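Local coordinates for bacillaene synthase decarboxylase PksI (Bacillus subtilis, PDB 4Q1K), which decarboxylates the 3-methylglutaconyl group tethered to the polyketide synthase PksL to a 3-methylcrotonyl moiety during biosynthesis of the antibiotic bacillaene, at residues F163-K168 with S172-I177; R92-L97 with E257-I262; S32-V37 with E210-L215; L226-H229 with L234-Q237. The protein carries 1 engineered substitution. One frame throughout, in Å; residues are numbered along the deposited sequence.

Contact 1. Residues F163-K168 with S172-I177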
loop_
_atom_site.group_PDB
_atom_site.type_symbol
_atom_site.label_atom_id
_atom_site.label_comp_id
_atom_site.label_asym_id
_atom_site.label_seq_id
_atom_site.Cartn_x
_atom_site.Cartn_y
_atom_site.Cartn_z
ATOM N N PHE B 163 -10.516 -9.737 -1.735
ATOM C CA PHE B 163 -9.072 -10.044 -1.623
ATOM C C PHE B 163 -8.317 -9.143 -2.634
ATOM O O PHE B 163 -7.329 -8.481 -2.279
ATOM C CB PHE B 163 -8.907 -11.516 -2.002
ATOM C CG PHE B 163 -7.461 -11.909 -2.143
ATOM C CD1 PHE B 163 -6.683 -12.009 -1.002
ATOM C CD2 PHE B 163 -6.875 -12.061 -3.403
ATOM C CE1 PHE B 163 -5.336 -12.382 -1.087
ATOM C CE2 PHE B 163 -5.500 -12.358 -3.489
ATOM C CZ PHE B 163 -4.731 -12.507 -2.312
ATOM N N ILE B 164 -8.794 -9.075 -3.909
ATOM C CA ILE B 164 -7.962 -8.433 -4.971
ATOM C C ILE B 164 -8.023 -6.914 -4.917
ATOM O O ILE B 164 -7.061 -6.221 -5.302
ATOM C CB ILE B 164 -8.303 -9.010 -6.363
ATOM C CG1 ILE B 164 -7.130 -8.775 -7.390
ATOM C CG2 ILE B 164 -9.587 -8.376 -6.849
ATOM C CD1 ILE B 164 -5.781 -9.414 -7.026
ATOM N N VAL B 165 -9.134 -6.371 -4.428
ATOM C CA VAL B 165 -9.193 -4.903 -4.318
ATOM C C VAL B 165 -8.156 -4.319 -3.283
ATOM O O VAL B 165 -7.421 -3.449 -3.655
ATOM C CB VAL B 165 -10.681 -4.394 -4.171
ATOM C CG1 VAL B 165 -10.671 -2.829 -4.018
ATOM C CG2 VAL B 165 -11.568 -4.844 -5.397
ATOM N N PRO B 166 -8.116 -4.813 -2.033
ATOM C CA PRO B 166 -7.077 -4.385 -1.112
ATOM C C PRO B 166 -5.692 -4.748 -1.692
ATOM O O PRO B 166 -4.740 -4.013 -1.511
ATOM C CB PRO B 166 -7.349 -5.186 0.168
ATOM C CG PRO B 166 -8.757 -5.768 0.042
ATOM C CD PRO B 166 -9.097 -5.765 -1.441
ATOM N N LYS B 167 -5.563 -5.966 -2.266
ATOM C CA LYS B 167 -4.196 -6.338 -2.759
ATOM C C LYS B 167 -3.660 -5.281 -3.812
ATOM O O LYS B 167 -2.467 -4.985 -3.846
ATOM C CB LYS B 167 -4.387 -7.726 -3.429
ATOM C CG LYS B 167 -3.088 -8.302 -4.000
ATOM C CD LYS B 167 -1.978 -8.284 -2.993
ATOM C CE LYS B 167 -2.213 -9.216 -1.830
ATOM N NZ LYS B 167 -0.918 -9.528 -1.120
ATOM N N LYS B 168 -4.508 -4.825 -4.717
ATOM C CA LYS B 168 -4.011 -3.991 -5.821
ATOM C C LYS B 168 -4.127 -2.491 -5.520
ATOM O O LYS B 168 -3.297 -1.722 -6.024
ATOM C CB LYS B 168 -4.850 -4.292 -7.069
ATOM C CG LYS B 168 -4.660 -5.723 -7.679
ATOM C CD LYS B 168 -3.184 -5.973 -7.991
ATOM C CE LYS B 168 -2.981 -7.376 -8.520
ATOM N NZ LYS B 168 -3.071 -7.324 -10.019
ATOM N N SER B 172 -6.784 0.808 2.564
ATOM C CA SER B 172 -7.658 1.907 2.890
ATOM C C SER B 172 -8.621 2.243 1.777
ATOM O O SER B 172 -9.863 2.353 1.976
ATOM C CB SER B 172 -6.742 3.151 3.247
ATOM O OG SER B 172 -7.625 4.204 3.638
ATOM N N LEU B 173 -8.111 2.437 0.569
ATOM C CA LEU B 173 -9.087 2.737 -0.505
ATOM C C LEU B 173 -10.012 1.596 -0.738
ATOM O O LEU B 173 -11.186 1.809 -1.078
ATOM C CB LEU B 173 -8.330 3.041 -1.822
ATOM C CG LEU B 173 -9.121 3.680 -2.969
ATOM C CD1 LEU B 173 -9.685 4.976 -2.508
ATOM C CD2 LEU B 173 -8.106 3.916 -4.111
ATOM N N ALA B 174 -9.539 0.373 -0.606
ATOM C CA ALA B 174 -10.448 -0.749 -0.741
ATOM C C ALA B 174 -11.642 -0.697 0.225
ATOM O O ALA B 174 -12.722 -1.173 -0.150
ATOM C CB ALA B 174 -9.713 -2.107 -0.616
ATOM N N GLN B 175 -11.432 -0.225 1.470
ATOM C CA GLN B 175 -12.566 -0.211 2.411
ATOM C C GLN B 175 -13.700 0.615 1.763
ATOM O O GLN B 175 -14.838 0.250 1.827
ATOM C CB GLN B 175 -12.237 0.424 3.750
ATOM C CG GLN B 175 -11.008 -0.131 4.459
ATOM C CD GLN B 175 -11.087 -1.666 4.516
ATOM O OE1 GLN B 175 -10.522 -2.427 3.654
ATOM N NE2 GLN B 175 -11.842 -2.129 5.480
ATOM N N GLU B 176 -13.335 1.822 1.277
ATOM C CA GLU B 176 -14.334 2.727 0.789
ATOM C C GLU B 176 -14.959 2.129 -0.464
ATOM O O GLU B 176 -16.195 2.153 -0.643
ATOM C CB GLU B 176 -13.549 4.052 0.439
ATOM C CG GLU B 176 -14.453 5.096 -0.132
ATOM C CD GLU B 176 -13.615 6.313 -0.600
ATOM O OE1 GLU B 176 -12.801 6.786 0.197
ATOM O OE2 GLU B 176 -13.778 6.754 -1.761
ATOM N N ILE B 177 -14.102 1.655 -1.377
ATOM C CA ILE B 177 -14.649 1.053 -2.624
ATOM C C ILE B 177 -15.613 -0.105 -2.385
ATOM O O ILE B 177 -16.689 -0.162 -2.988
ATOM C CB ILE B 177 -13.493 0.534 -3.541
ATOM C CG1 ILE B 177 -12.788 1.798 -4.123
ATOM C CG2 ILE B 177 -13.929 -0.473 -4.651
ATOM C CD1 ILE B 177 -11.391 1.482 -4.803
#
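Ile-177 N donates to Leu-173 O at 2.9 Å, a backbone bond that shapes the turn from which Ile-177 and Ala-174 reach Val-165 and Pro-166. The motif is a helical hairpin of the crotonase fold: helix 161-169 turns back within a few residues into helix 171-180. The two segments run closer to antiparallel than to parallel, at 142°, with their axes 8.1 Å apart. An alanine and a proline meet where the backbones come nearest, which is consistent with so short a spacing. The methyl of Ala-174 lies over the pyrrolidine ring of Pro-166, and all five ring atoms are within 4.0 Å of Ala-174 CB. Pro-166 has no N-H to give to the preceding turn, and helix 161-169 is kinked there.

Val-165, just before the proline on helix 161-169, carries the rest, reaching Ala-174 and, about a turn further along helix 171-180, Ile-177. Its CG1 stands anti to the backbone N (chi1 178°), a rotation that sends this branch to the alanine methyl and the CG2 methyl of Ile-177. No hydrogen bond crosses between the helices; the join is apolar. Leu-133 of helix 127-133 also packs on Val-165, while Leu-173 touches Pro-195 of the second subunit and Lys-167 touches Phe-171 of the third. Val-165 CG1 is 3.6 Å from Ala-174 CB and 4.1 Å from Ile-177 CG2.

Contact 2. Residues R92-L97 with E257-I262; sequences RIQQGL and EVKSRI
Gln-94 does nearly all the touching on its side, and it does so with its carbon chain as much as with its amide. CG slides past the side chain of Val-258, 3.7 Å from Val-258 CG1, the two chains heading in opposite directions. Further out, the amide lies against the root of Lys-259, with Gln-94 CD 3.7 Å from Lys-259 CB, and the extended lysine crosses the glutamine at about a right angle before leading off with its ammonium. Ile-262 adds a looser touch, CD1 to Gln-94 CB at 4.3 Å.

The glutamine is put there by its torsions: CG is anti to the backbone N, and a bend at chi2 (-78°) lays the amide against Lys-259 CB. Its polar end is held from outside the two segments, NE2 by His-255 O, while the backbone O of the same residue takes a bond from His-254 ND1. Just beyond, the chain leaves helix 87-94 through a Schellman motif: Gly-96, with positive phi, bonds back to Ile-93 O, and Leu-97 N bonds to Arg-92 O at 2.9 Å.

Elsewhere on helix 256-265, Arg-261 grips Glu-257 OE2 side-on with NE and NH2, both from one face of the carboxylate, and NH2 also reaches Glu-217 O of the second subunit. The side chain of Val-258 lies about 9 Å from that of the active-site residue His-249. Helix 256-265, the C-terminal helix of this crotonase-fold chain, rests against helix 87-94, where Ile-262 also packs on Leu-90 and Leu-91, while Phe-253, just beyond helix 220-252, is touched by both Ile-93 and Val-258.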
loop_
_atom_site.group_PDB
_atom_site.type_symbol
_atom_site.label_atom_id
_atom_site.label_comp_id
_atom_site.label_asym_id
_atom_site.label_seq_id
_atom_site.Cartn_x
_atom_site.Cartn_y
_atom_site.Cartn_z
ATOM N N ARG B 92 -30.436 -14.820 -10.487
ATOM C CA ARG B 92 -30.286 -16.260 -10.376
ATOM C C ARG B 92 -29.579 -16.604 -9.077
ATOM O O ARG B 92 -29.988 -17.524 -8.369
ATOM C CB ARG B 92 -29.501 -16.813 -11.566
ATOM C CG ARG B 92 -30.200 -16.639 -12.905
ATOM C CD ARG B 92 -31.077 -17.837 -13.229
ATOM N NE ARG B 92 -30.293 -18.991 -13.659
ATOM C CZ ARG B 92 -29.516 -19.005 -14.737
ATOM N NH1 ARG B 92 -29.417 -17.926 -15.501
ATOM N NH2 ARG B 92 -28.837 -20.100 -15.053
ATOM N N ILE B 93 -28.520 -15.866 -8.755
ATOM C CA ILE B 93 -27.842 -16.115 -7.483
ATOM C C ILE B 93 -28.782 -15.703 -6.316
ATOM O O ILE B 93 -28.809 -16.362 -5.265
ATOM C CB ILE B 93 -26.507 -15.287 -7.354
ATOM C CG1 ILE B 93 -25.525 -15.630 -8.509
ATOM C CG2 ILE B 93 -25.904 -15.567 -5.981
ATOM C CD1 ILE B 93 -24.207 -14.748 -8.495
ATOM N N GLN B 94 -29.554 -14.619 -6.481
ATOM C CA GLN B 94 -30.429 -14.170 -5.372
ATOM C C GLN B 94 -31.428 -15.308 -5.079
ATOM O O GLN B 94 -31.678 -15.635 -3.907
ATOM C CB GLN B 94 -31.116 -12.848 -5.724
ATOM C CG GLN B 94 -31.922 -12.180 -4.609
ATOM C CD GLN B 94 -33.283 -12.781 -4.332
ATOM O OE1 GLN B 94 -33.847 -13.479 -5.191
ATOM N NE2 GLN B 94 -33.779 -12.592 -3.096
ATOM N N GLN B 95 -31.924 -15.932 -6.154
ATOM C CA GLN B 95 -32.894 -17.032 -6.037
ATOM C C GLN B 95 -32.289 -18.327 -5.454
ATOM O O GLN B 95 -33.027 -19.258 -5.138
ATOM C CB GLN B 95 -33.484 -17.356 -7.390
ATOM C CG GLN B 95 -34.542 -16.425 -7.946
ATOM C CD GLN B 95 -35.033 -16.986 -9.266
ATOM O OE1 GLN B 95 -35.601 -18.077 -9.296
ATOM N NE2 GLN B 95 -34.738 -16.292 -10.374
ATOM N N GLY B 96 -30.967 -18.391 -5.291
ATOM C CA GLY B 96 -30.274 -19.565 -4.888
ATOM C C GLY B 96 -30.129 -20.564 -6.031
ATOM O O GLY B 96 -29.767 -21.716 -5.809
ATOM N N LEU B 97 -30.410 -20.185 -7.272
ATOM C CA LEU B 97 -30.200 -21.193 -8.369
ATOM C C LEU B 97 -28.691 -21.431 -8.739
ATOM O O LEU B 97 -28.271 -22.511 -9.203
ATOM C CB LEU B 97 -30.988 -20.748 -9.615
ATOM C CG LEU B 97 -32.489 -20.641 -9.468
ATOM C CD1 LEU B 97 -33.028 -19.835 -10.622
ATOM C CD2 LEU B 97 -33.003 -22.096 -9.571
ATOM N N GLU B 257 -35.079 -7.996 -0.317
ATOM C CA GLU B 257 -34.724 -6.655 -0.741
ATOM C C GLU B 257 -33.565 -6.646 -1.746
ATOM O O GLU B 257 -33.380 -5.654 -2.495
ATOM C CB GLU B 257 -34.459 -5.761 0.446
ATOM C CG GLU B 257 -33.166 -6.033 1.127
ATOM C CD GLU B 257 -32.805 -4.873 2.023
ATOM O OE1 GLU B 257 -32.611 -5.178 3.204
ATOM O OE2 GLU B 257 -32.761 -3.692 1.552
ATOM N N VAL B 258 -32.834 -7.751 -1.829
ATOM C CA VAL B 258 -31.728 -7.838 -2.843
ATOM C C VAL B 258 -32.390 -7.946 -4.234
ATOM O O VAL B 258 -32.006 -7.252 -5.188
ATOM C CB VAL B 258 -30.794 -9.043 -2.573
ATOM C CG1 VAL B 258 -29.867 -9.278 -3.770
ATOM C CG2 VAL B 258 -29.948 -8.742 -1.321
ATOM N N LYS B 259 -33.441 -8.780 -4.328
ATOM C CA LYS B 259 -34.206 -8.892 -5.568
ATOM C C LYS B 259 -34.727 -7.522 -5.977
ATOM O O LYS B 259 -34.677 -7.133 -7.144
ATOM C CB LYS B 259 -35.371 -9.930 -5.339
ATOM C CG LYS B 259 -36.201 -10.218 -6.577
ATOM C CD LYS B 259 -37.312 -11.192 -6.191
ATOM C CE LYS B 259 -38.166 -11.524 -7.397
ATOM N NZ LYS B 259 -39.126 -12.664 -7.141
ATOM N N SER B 260 -35.302 -6.788 -5.028
ATOM C CA SER B 260 -35.867 -5.470 -5.326
ATOM C C SER B 260 -34.799 -4.529 -5.840
ATOM O O SER B 260 -35.048 -3.784 -6.771
ATOM C CB SER B 260 -36.422 -4.807 -4.056
ATOM O OG SER B 260 -37.489 -5.586 -3.617
ATOM N N ARG B 261 -33.646 -4.518 -5.175
ATOM C CA ARG B 261 -32.547 -3.607 -5.660
ATOM C C ARG B 261 -31.992 -3.987 -7.041
ATOM O O ARG B 261 -31.675 -3.123 -7.836
ATOM C CB ARG B 261 -31.396 -3.523 -4.650
ATOM C CG ARG B 261 -31.841 -2.913 -3.320
ATOM C CD ARG B 261 -30.818 -3.304 -2.272
ATOM N NE ARG B 261 -31.139 -2.779 -0.940
ATOM C CZ ARG B 261 -30.535 -1.740 -0.398
ATOM N NH1 ARG B 261 -29.511 -1.153 -1.057
ATOM N NH2 ARG B 261 -30.916 -1.315 0.841
ATOM N N ILE B 262 -31.826 -5.282 -7.298
ATOM C CA ILE B 262 -31.348 -5.693 -8.623
ATOM C C ILE B 262 -32.352 -5.281 -9.668
ATOM O O ILE B 262 -31.992 -4.828 -10.743
ATOM C CB ILE B 262 -31.108 -7.220 -8.724
ATOM C CG1 ILE B 262 -30.017 -7.655 -7.734
ATOM C CG2 ILE B 262 -30.797 -7.670 -10.141
ATOM C CD1 ILE B 262 -29.883 -9.174 -7.622
#

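Contact 3. Residues S32-V37 with E210-L215; sequences SAIIQV and ELAQEL
Ile-34 reaches from strand 34-39 to helix 201-215, where Ala-212 and Gln-213 receive it. CB points toward the helix and divides the side chain into two branches. With chi1 at -57°, CG1 sits beside the backbone N and CG2 is anti to it; CG2 meets the methyl of Ala-212, 3.7 Å from Ala-212 CB. CG1 passes the carbonyl of the same alanine, 4.0 Å from Ala-212 O. From there the chain runs straight out (chi2 -178°) and plants CD1 on the peptide link between the two helix residues: 3.5 Å from Ala-212 C and equally 3.5 Å from Gln-213 N. The tip is also 3.8 Å from Gln-213 CG, so it rests in the corner formed by the alanine methyl and the start of the glutamine side chain.

This is a helix laid against the mixed sheet of the crotonase core. Ile-34 also packs on Ile-73 of the adjacent strand 71-75, and Ala-212 on Ile-117 of strand 116-120, whereas Ile-35 and Val-37 turn to helix 50-65. Gln-213 sends its amide away to Glu-31, NE2 bonding OE2 there.

Every touch across the two segments is made by carbon of the isoleucine, and no hydrogen bond joins them. Strand and helix are therefore held here by close fit and by shielding apolar surface from water, with the helix's own backbone forming part of the surface that is met.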
loop_
_atom_site.group_PDB
_atom_site.type_symbol
_atom_site.label_atom_id
_atom_site.label_comp_id
_atom_site.label_asym_id
_atom_site.label_seq_id
_atom_site.Cartn_x
_atom_site.Cartn_y
_atom_site.Cartn_z
ATOM N N SER B 32 4.249 -12.150 -32.953
ATOM C CA SER B 32 4.458 -13.543 -32.764
ATOM C C SER B 32 4.260 -14.027 -31.320
ATOM O O SER B 32 3.824 -15.187 -31.087
ATOM C CB SER B 32 5.908 -13.852 -33.262
ATOM O OG SER B 32 6.217 -15.173 -32.863
ATOM N N ALA B 33 4.608 -13.200 -30.333
ATOM C CA ALA B 33 4.468 -13.606 -28.919
ATOM C C ALA B 33 3.473 -12.785 -28.087
ATOM O O ALA B 33 3.569 -12.812 -26.843
ATOM C CB ALA B 33 5.865 -13.533 -28.235
ATOM N N ILE B 34 2.562 -12.028 -28.720
ATOM C CA ILE B 34 1.580 -11.226 -27.972
ATOM C C ILE B 34 0.204 -11.576 -28.530
ATOM O O ILE B 34 -0.032 -11.439 -29.788
ATOM C CB ILE B 34 1.780 -9.717 -28.300
ATOM C CG1 ILE B 34 3.246 -9.373 -27.931
ATOM C CG2 ILE B 34 0.753 -8.868 -27.481
ATOM C CD1 ILE B 34 3.614 -7.887 -28.151
ATOM N N ILE B 35 -0.704 -11.905 -27.611
ATOM C CA ILE B 35 -2.065 -12.309 -27.982
ATOM C C ILE B 35 -3.003 -11.286 -27.307
ATOM O O ILE B 35 -2.875 -11.026 -26.104
ATOM C CB ILE B 35 -2.344 -13.771 -27.523
ATOM C CG1 ILE B 35 -3.688 -14.322 -28.006
ATOM C CG2 ILE B 35 -2.170 -13.960 -26.005
ATOM C CD1 ILE B 35 -3.832 -14.304 -29.482
ATOM N N GLN B 36 -3.911 -10.773 -28.094
ATOM C CA GLN B 36 -4.953 -9.846 -27.621
ATOM C C GLN B 36 -6.278 -10.567 -27.517
ATOM O O GLN B 36 -6.713 -11.257 -28.471
ATOM C CB GLN B 36 -5.008 -8.598 -28.500
ATOM C CG GLN B 36 -6.124 -7.602 -28.121
ATOM C CD GLN B 36 -6.071 -6.432 -29.093
ATOM O OE1 GLN B 36 -5.185 -5.616 -28.988
ATOM N NE2 GLN B 36 -6.902 -6.428 -30.086
ATOM N N VAL B 37 -6.874 -10.483 -26.320
ATOM C CA VAL B 37 -8.227 -11.049 -26.056
ATOM C C VAL B 37 -9.217 -9.866 -25.996
ATOM O O VAL B 37 -9.189 -9.104 -25.057
ATOM C CB VAL B 37 -8.268 -11.883 -24.762
ATOM C CG1 VAL B 37 -9.690 -12.456 -24.456
ATOM C CG2 VAL B 37 -7.264 -13.060 -24.852
ATOM N N GLU B 210 2.369 -1.402 -26.507
ATOM C CA GLU B 210 3.807 -1.096 -26.326
ATOM C C GLU B 210 4.366 -1.818 -25.098
ATOM O O GLU B 210 5.526 -2.306 -25.088
ATOM C CB GLU B 210 4.034 0.430 -26.187
ATOM C CG GLU B 210 3.732 1.126 -27.511
ATOM C CD GLU B 210 3.614 2.643 -27.413
ATOM O OE1 GLU B 210 3.476 3.128 -26.286
ATOM O OE2 GLU B 210 3.642 3.332 -28.455
ATOM N N LEU B 211 3.576 -1.889 -24.019
ATOM C CA LEU B 211 4.105 -2.541 -22.841
ATOM C C LEU B 211 4.246 -4.078 -23.180
ATOM O O LEU B 211 5.182 -4.736 -22.734
ATOM C CB LEU B 211 3.110 -2.310 -21.718
ATOM C CG LEU B 211 3.323 -2.914 -20.366
ATOM C CD1 LEU B 211 4.701 -2.537 -19.807
ATOM C CD2 LEU B 211 2.192 -2.394 -19.455
ATOM N N ALA B 212 3.293 -4.618 -23.915
ATOM C CA ALA B 212 3.391 -6.070 -24.268
ATOM C C ALA B 212 4.612 -6.322 -25.157
ATOM O O ALA B 212 5.239 -7.382 -25.051
ATOM C CB ALA B 212 2.144 -6.528 -25.029
ATOM N N GLN B 213 4.910 -5.370 -26.062
ATOM C CA GLN B 213 6.134 -5.487 -26.860
ATOM C C GLN B 213 7.354 -5.487 -25.992
ATOM O O GLN B 213 8.289 -6.248 -26.275
ATOM C CB GLN B 213 6.247 -4.315 -27.836
ATOM C CG GLN B 213 5.205 -4.518 -28.942
ATOM C CD GLN B 213 5.057 -3.335 -29.875
ATOM O OE1 GLN B 213 4.997 -2.226 -29.436
ATOM N NE2 GLN B 213 4.946 -3.593 -31.198
ATOM N N GLU B 214 7.381 -4.625 -24.981
ATOM C CA GLU B 214 8.513 -4.651 -24.006
ATOM C C GLU B 214 8.612 -5.979 -23.255
ATOM O O GLU B 214 9.685 -6.539 -23.112
ATOM C CB GLU B 214 8.485 -3.411 -23.098
ATOM C CG GLU B 214 8.674 -2.172 -23.955
ATOM C CD GLU B 214 8.379 -0.879 -23.162
ATOM O OE1 GLU B 214 8.231 -0.979 -21.944
ATOM O OE2 GLU B 214 8.223 0.221 -23.716
ATOM N N LEU B 215 7.482 -6.511 -22.786
ATOM C CA LEU B 215 7.533 -7.763 -22.089
ATOM C C LEU B 215 8.054 -8.867 -23.019
ATOM O O LEU B 215 8.757 -9.768 -22.561
ATOM C CB LEU B 215 6.129 -8.118 -21.579
ATOM C CG LEU B 215 5.685 -7.322 -20.334
ATOM C CD1 LEU B 215 4.162 -7.461 -20.163
ATOM C CD2 LEU B 215 6.475 -7.778 -19.069
#

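Contact 4. Residues L226-H229 with L234-Q237; sequences LKDH and LRDQ
Arg-235 NH1 donates to Asp-228 OD1 at 2.9 Å with an N-H...O angle of 160°, a salt bridge between residues seven apart on helix 220-252. The carboxylate oxygen lies almost exactly in the guanidinium plane, but the approach is not the flat, paired kind: OD1 is met on its anti side, somewhat above the carboxylate plane, and the two planes stand 62° apart. The arginine runs extended from CG to NE, which lets it span back to the aspartate.

Two waters fill out the bonding. Water 1 donates to Asp-228 OD1 at 2.8 Å and accepts from Arg-235 NH2 at 2.9 Å, closing a ring round the salt bridge, so OD1 takes one bond from the arginine and one from water. Water 2 sits between Arg-235 NH1 and the backbone O of Asp-228, donating a hydrogen bond to that carbonyl and accepting one from NH1. NH1 therefore has two acceptors, NH2 has a second in Leu-110 O, and NE, too, is hydrogen-bonded outside the two segments.

Lys-227 approaches differently: its chain crosses the arginine at about a right angle, with CE 3.9 Å from Arg-235 NH2. Its ammonium is engaged elsewhere, by Asp-136 OD2 and the carbonyls of Ala-109, Cys-112 and Ile-114, which should ease having NZ 4.7 Å from the guanidinium NH2. His-229, next along, bonds Thr-162 of the third subunit. In the crotonase fold's long helix 220-252, this is an intrahelical salt bridge of i to i+7 spacing, wider than the familiar i to i+4 pairing and reinforced by bridging water.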
loop_
_atom_site.group_PDB
_atom_site.type_symbol
_atom_site.label_atom_id
_atom_site.label_comp_id
_atom_site.label_asym_id
_atom_site.label_seq_id
_atom_site.Cartn_x
_atom_site.Cartn_y
_atom_site.Cartn_z
ATOM N N LEU B 226 9.073 -16.037 -13.233
ATOM C CA LEU B 226 8.902 -14.840 -12.374
ATOM C C LEU B 226 7.460 -14.637 -11.965
ATOM O O LEU B 226 7.128 -14.449 -10.784
ATOM C CB LEU B 226 9.504 -13.602 -13.065
ATOM C CG LEU B 226 9.398 -12.415 -12.019
ATOM C CD1 LEU B 226 10.073 -12.517 -10.619
ATOM C CD2 LEU B 226 9.991 -11.217 -12.845
ATOM N N LYS B 227 6.533 -14.718 -12.914
ATOM C CA LYS B 227 5.160 -14.493 -12.477
ATOM C C LYS B 227 4.735 -15.565 -11.443
ATOM O O LYS B 227 4.030 -15.270 -10.456
ATOM C CB LYS B 227 4.238 -14.550 -13.678
ATOM C CG LYS B 227 2.739 -14.517 -13.283
ATOM C CD LYS B 227 1.804 -14.274 -14.477
ATOM C CE LYS B 227 0.355 -14.514 -13.974
ATOM N NZ LYS B 227 -0.699 -14.036 -14.965
ATOM N N ASP B 228 5.112 -16.826 -11.700
ATOM C CA ASP B 228 4.745 -17.895 -10.731
ATOM C C ASP B 228 5.172 -17.517 -9.305
ATOM O O ASP B 228 4.392 -17.717 -8.381
ATOM C CB ASP B 228 5.487 -19.172 -11.064
ATOM C CG ASP B 228 4.791 -19.998 -12.115
ATOM O OD1 ASP B 228 3.643 -19.724 -12.461
ATOM O OD2 ASP B 228 5.470 -20.969 -12.606
ATOM N N HIS B 229 6.360 -16.942 -9.156
ATOM C CA HIS B 229 6.912 -16.490 -7.852
ATOM C C HIS B 229 6.172 -15.271 -7.289
ATOM O O HIS B 229 5.752 -15.231 -6.112
ATOM C CB HIS B 229 8.369 -16.131 -8.049
ATOM C CG HIS B 229 9.019 -15.527 -6.851
ATOM N ND1 HIS B 229 9.278 -16.228 -5.674
ATOM C CD2 HIS B 229 9.509 -14.280 -6.662
ATOM C CE1 HIS B 229 9.927 -15.434 -4.828
ATOM N NE2 HIS B 229 10.089 -14.246 -5.410
ATOM N N LEU B 234 -0.970 -14.923 -3.984
ATOM C CA LEU B 234 -2.359 -14.717 -4.408
ATOM C C LEU B 234 -2.965 -16.052 -4.742
ATOM O O LEU B 234 -4.146 -16.277 -4.385
ATOM C CB LEU B 234 -2.435 -13.861 -5.676
ATOM C CG LEU B 234 -2.249 -12.373 -5.460
ATOM C CD1 LEU B 234 -0.944 -12.030 -4.803
ATOM C CD2 LEU B 234 -2.376 -11.754 -6.836
ATOM N N ARG B 235 -2.205 -16.931 -5.473
ATOM C CA ARG B 235 -2.838 -18.210 -5.836
ATOM C C ARG B 235 -3.117 -19.080 -4.598
ATOM O O ARG B 235 -4.160 -19.795 -4.510
ATOM C CB ARG B 235 -1.900 -18.960 -6.835
ATOM C CG ARG B 235 -1.997 -18.352 -8.268
ATOM C CD ARG B 235 -0.958 -19.025 -9.156
ATOM N NE ARG B 235 -1.013 -18.491 -10.509
ATOM C CZ ARG B 235 -0.029 -18.603 -11.386
ATOM N NH1 ARG B 235 1.140 -19.146 -11.012
ATOM N NH2 ARG B 235 -0.211 -18.137 -12.636
ATOM N N ASP B 236 -2.212 -18.978 -3.611
ATOM C CA ASP B 236 -2.335 -19.686 -2.370
ATOM C C ASP B 236 -3.499 -19.198 -1.512
ATOM O O ASP B 236 -4.165 -20.008 -0.898
ATOM C CB ASP B 236 -1.033 -19.557 -1.599
ATOM C CG ASP B 236 -1.071 -20.294 -0.265
ATOM O OD1 ASP B 236 -1.293 -21.531 -0.240
ATOM O OD2 ASP B 236 -0.923 -19.615 0.782
ATOM N N GLN B 237 -3.682 -17.871 -1.436
ATOM C CA GLN B 237 -4.624 -17.243 -0.502
ATOM C C GLN B 237 -6.033 -17.095 -1.028
ATOM O O GLN B 237 -6.974 -17.065 -0.198
ATOM C CB GLN B 237 -4.108 -15.924 -0.005
ATOM C CG GLN B 237 -2.833 -16.050 0.867
ATOM C CD GLN B 237 -2.211 -14.675 1.099
ATOM O OE1 GLN B 237 -2.921 -13.682 1.165
ATOM N NE2 GLN B 237 -0.920 -14.590 1.118
HETATM O O HOH W 1 2.348 -17.680 -13.863
HETATM O O HOH W 2 2.428 -19.471 -8.424
#

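In the fold
Contacts 1, 2 and 3 are mostly buried and joined by van der Waals contact, with no hydrogen bond between their segments, whereas contact 4 is partly buried and rests on charge and ordered water. Contacts 1 and 4 are local in sequence, between two successive helices and within one helix; contacts 2 and 3 each join parts of the chain over 150 residues apart, the two contacts lying on opposite sides of its centre, about 40 Å between centres. Contact 3 alone sets a helix on a strand. Contacts 1 and 4 touch, Phe-163 and Ile-164 packing on Leu-234, which ties the hairpin to helix 220-252. Contacts 1, 3 and 4 reach the third subunit, contacts 1 and 2 the second.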